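Local coordinates for glucosidase (Croceicoccus marinus, PDB 5Z3K), which probably hydrolyses O-glycosyl bonds as a family GH39 beta-glucosidase from a deep-sea bacterium, at residues Q327-L336 / Y443-G451. Numbering follows the deposited sequence.
Sequences QNARTGAFQL and YRADRDHKG
Gly332 and Gly451 meet backbone to backbone, their CA atoms 3.9 Å apart, and here the helix lies close against the corner that follows the hairpin turn. Neither residue carries a side chain, which lets the backbones lie directly against each other, Gly332 CA 3.4 Å from Lys450 O. Gly451 turns the chain with a positive phi of 93°, completing the corner it makes with Lys450. Just beside them the methyl of Ala445 rests on the helix backbone, its CB 3.5 Å from Ala329 O and close to Ala333 N. The CB of Ala329 in turn lies 3.5 Å from Asp446 O, at the type I turn that closes the hairpin. Further along, Leu336 reaches Tyr443 with its CD2 methyl, 3.8 Å from the tyrosine CB, while the phenol ring swings away from the helix.

The other side is looser and wetter. Lys450, exposed, lays its aliphatic chain along the start of the helix, CD 3.3 Å from Gln327 O; with CG beside the backbone N (chi1 -39°), the methylenes run past Asn328, which caps the helix in a capping box with Thr331. A water there donates to Lys450 O and accepts from Thr331 OG1, bridging the segments.

The contact joins two domains: helix 329-341, which follows the last strand of the TIM barrel, packs against the beta domain. Ala329 and Ala333 also touch Ala281 of helix 277-291, while strand 438-446 runs between strands 452-459 and 474-482, the latter adding Leu477 beside Leu336.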
loop_
_atom_site.group_PDB
_atom_site.type_symbol
_atom_site.label_atom_id
_atom_site.label_comp_id
_atom_site.label_asym_id
_atom_site.label_seq_id
_atom_site.Cartn_x
_atom_site.Cartn_y
_atom_site.Cartn_z
ATOM N N GLN A 327 13.670 14.145 -2.553
ATOM C CA GLN A 327 13.330 13.314 -1.408
ATOM C C GLN A 327 13.196 14.146 -0.138
ATOM O O GLN A 327 13.579 15.321 -0.073
ATOM C CB GLN A 327 14.376 12.209 -1.226
ATOM C CG GLN A 327 14.232 11.135 -2.279
ATOM C CD GLN A 327 15.356 10.148 -2.265
ATOM O OE1 GLN A 327 15.809 9.708 -1.203
ATOM N NE2 GLN A 327 15.832 9.791 -3.448
ATOM N N ASN A 328 12.625 13.510 0.879
ATOM C CA ASN A 328 12.268 14.204 2.106
ATOM C C ASN A 328 12.123 13.157 3.206
ATOM O O ASN A 328 12.529 12.003 3.042
ATOM C CB ASN A 328 10.991 15.024 1.895
ATOM C CG ASN A 328 9.870 14.193 1.310
ATOM O OD1 ASN A 328 9.759 13.002 1.612
ATOM N ND2 ASN A 328 9.050 14.798 0.444
ATOM N N ALA A 329 11.524 13.555 4.330
ATOM C CA ALA A 329 11.359 12.611 5.428
ATOM C C ALA A 329 10.357 11.512 5.075
ATOM O O ALA A 329 10.537 10.354 5.475
ATOM C CB ALA A 329 10.927 13.340 6.704
ATOM N N ARG A 330 9.291 11.847 4.344
ATOM C CA ARG A 330 8.320 10.816 3.954
ATOM C C ARG A 330 8.967 9.765 3.056
ATOM O O ARG A 330 8.766 8.559 3.245
ATOM C CB ARG A 330 7.114 11.439 3.243
ATOM C CG ARG A 330 6.029 12.024 4.151
ATOM C CD ARG A 330 5.126 12.969 3.350
ATOM N NE ARG A 330 5.836 14.189 2.964
ATOM C CZ ARG A 330 5.478 14.991 1.968
ATOM N NH1 ARG A 330 4.400 14.712 1.238
ATOM N NH2 ARG A 330 6.199 16.082 1.713
ATOM N N THR A 331 9.721 10.202 2.041
ATOM C CA THR A 331 10.368 9.222 1.178
ATOM C C THR A 331 11.441 8.463 1.942
ATOM O O THR A 331 11.702 7.293 1.646
ATOM C CB THR A 331 10.959 9.886 -0.075
ATOM O OG1 THR A 331 11.973 10.827 0.288
ATOM C CG2 THR A 331 9.871 10.620 -0.860
ATOM N N GLY A 332 12.063 9.103 2.933
ATOM C CA GLY A 332 13.033 8.396 3.743
ATOM C C GLY A 332 12.369 7.303 4.558
ATOM O O GLY A 332 12.811 6.153 4.551
ATOM N N ALA A 333 11.281 7.648 5.253
ATOM C CA ALA A 333 10.555 6.645 6.030
ATOM C C ALA A 333 10.031 5.530 5.132
ATOM O O ALA A 333 10.041 4.353 5.515
ATOM C CB ALA A 333 9.407 7.300 6.803
ATOM N N PHE A 334 9.576 5.881 3.928
ATOM C CA PHE A 334 9.072 4.872 3.001
ATOM C C PHE A 334 10.135 3.824 2.688
ATOM O O PHE A 334 9.845 2.621 2.685
ATOM C CB PHE A 334 8.580 5.552 1.725
ATOM C CG PHE A 334 7.987 4.602 0.711
ATOM C CD1 PHE A 334 6.678 4.150 0.837
ATOM C CD2 PHE A 334 8.735 4.176 -0.378
ATOM C CE1 PHE A 334 6.124 3.288 -0.106
ATOM C CE2 PHE A 334 8.191 3.310 -1.330
ATOM C CZ PHE A 334 6.886 2.862 -1.188
ATOM N N GLN A 335 11.383 4.256 2.452
ATOM C CA GLN A 335 12.454 3.308 2.176
ATOM C C GLN A 335 12.815 2.491 3.413
ATOM O O GLN A 335 13.005 1.275 3.317
ATOM C CB GLN A 335 13.688 4.045 1.651
ATOM C CG GLN A 335 13.487 4.683 0.270
ATOM C CD GLN A 335 14.646 5.587 -0.111
ATOM O OE1 GLN A 335 15.670 5.123 -0.611
ATOM N NE2 GLN A 335 14.494 6.876 0.138
ATOM N N LEU A 336 12.942 3.134 4.579
ATOM C CA LEU A 336 13.342 2.384 5.770
ATOM C C LEU A 336 12.281 1.359 6.159
ATOM O O LEU A 336 12.613 0.258 6.619
ATOM C CB LEU A 336 13.605 3.330 6.934
ATOM C CG LEU A 336 14.597 4.473 6.713
ATOM C CD1 LEU A 336 14.839 5.150 8.043
ATOM C CD2 LEU A 336 15.895 3.986 6.095
ATOM N N TYR A 443 20.172 5.022 10.184
ATOM C CA TYR A 443 19.536 5.910 9.214
ATOM C C TYR A 443 18.366 6.637 9.870
ATOM O O TYR A 443 17.655 6.067 10.703
ATOM C CB TYR A 443 19.008 5.146 7.980
ATOM C CG TYR A 443 20.006 4.220 7.336
ATOM C CD1 TYR A 443 20.231 2.949 7.847
ATOM C CD2 TYR A 443 20.708 4.604 6.200
ATOM C CE1 TYR A 443 21.144 2.092 7.259
ATOM C CE2 TYR A 443 21.622 3.754 5.607
ATOM C CZ TYR A 443 21.832 2.502 6.140
ATOM O OH TYR A 443 22.733 1.654 5.561
ATOM N N ARG A 444 18.140 7.889 9.459
ATOM C CA ARG A 444 17.187 8.761 10.138
ATOM C C ARG A 444 16.317 9.515 9.144
ATOM O O ARG A 444 16.828 10.085 8.180
ATOM C CB ARG A 444 17.933 9.777 11.018
ATOM C CG ARG A 444 17.079 10.882 11.583
ATOM C CD ARG A 444 16.124 10.343 12.651
ATOM N NE ARG A 444 16.843 9.794 13.800
ATOM C CZ ARG A 444 17.135 10.484 14.900
ATOM N NH1 ARG A 444 16.782 11.759 15.004
ATOM N NH2 ARG A 444 17.776 9.894 15.906
ATOM N N ALA A 445 15.009 9.552 9.397
ATOM C CA ALA A 445 14.097 10.414 8.647
ATOM C C ALA A 445 13.341 11.266 9.654
ATOM O O ALA A 445 12.591 10.739 10.479
ATOM C CB ALA A 445 13.137 9.605 7.772
ATOM N N ASP A 446 13.570 12.573 9.624
ATOM C CA ASP A 446 12.909 13.467 10.567
ATOM C C ASP A 446 12.948 14.877 9.974
ATOM O O ASP A 446 13.169 15.043 8.769
ATOM C CB ASP A 446 13.545 13.349 11.968
ATOM C CG ASP A 446 14.987 13.828 12.022
ATOM O OD1 ASP A 446 15.488 14.422 11.042
ATOM O OD2 ASP A 446 15.626 13.632 13.082
ATOM N N ARG A 447 12.721 15.890 10.814
ATOM C CA ARG A 447 12.638 17.255 10.307
ATOM C C ARG A 447 13.951 17.728 9.700
ATOM O O ARG A 447 13.958 18.710 8.943
ATOM C CB ARG A 447 12.202 18.206 11.422
ATOM C CG ARG A 447 13.172 18.295 12.584
ATOM C CD ARG A 447 12.937 19.563 13.411
ATOM N NE ARG A 447 11.522 19.809 13.709
ATOM C CZ ARG A 447 10.791 20.775 13.153
ATOM N NH1 ARG A 447 11.329 21.587 12.249
ATOM N NH2 ARG A 447 9.519 20.924 13.496
ATOM N N ASP A 448 15.052 17.038 9.979
ATOM C CA ASP A 448 16.360 17.416 9.463
ATOM C C ASP A 448 16.977 16.387 8.525
ATOM O O ASP A 448 18.085 16.618 8.028
ATOM C CB ASP A 448 17.331 17.670 10.629
ATOM C CG ASP A 448 16.863 18.787 11.541
ATOM O OD1 ASP A 448 16.391 19.816 11.017
ATOM O OD2 ASP A 448 16.944 18.626 12.779
ATOM N N HIS A 449 16.320 15.255 8.281
ATOM C CA HIS A 449 16.955 14.179 7.534
ATOM C C HIS A 449 15.930 13.447 6.690
ATOM O O HIS A 449 14.758 13.329 7.068
ATOM C CB HIS A 449 17.643 13.175 8.462
ATOM C CG HIS A 449 18.630 13.801 9.386
ATOM N ND1 HIS A 449 19.954 13.976 9.048
ATOM C CD2 HIS A 449 18.483 14.321 10.626
ATOM C CE1 HIS A 449 20.586 14.556 10.053
ATOM N NE2 HIS A 449 19.715 14.779 11.020
ATOM N N LYS A 450 16.410 12.916 5.562
ATOM C CA LYS A 450 15.594 12.265 4.542
ATOM C C LYS A 450 15.891 10.776 4.421
ATOM O O LYS A 450 15.819 10.215 3.325
ATOM C CB LYS A 450 15.805 12.923 3.180
ATOM C CG LYS A 450 15.952 14.429 3.200
ATOM C CD LYS A 450 16.327 14.973 1.797
ATOM C CE LYS A 450 17.439 14.151 1.173
ATOM N NZ LYS A 450 18.228 14.966 0.200
ATOM N N GLY A 451 16.248 10.118 5.519
ATOM C CA GLY A 451 16.531 8.699 5.450
ATOM C C GLY A 451 17.981 8.325 5.226
ATOM O O GLY A 451 18.277 7.124 5.132
HETATM O O HOH W 1 14.407 9.607 0.769
#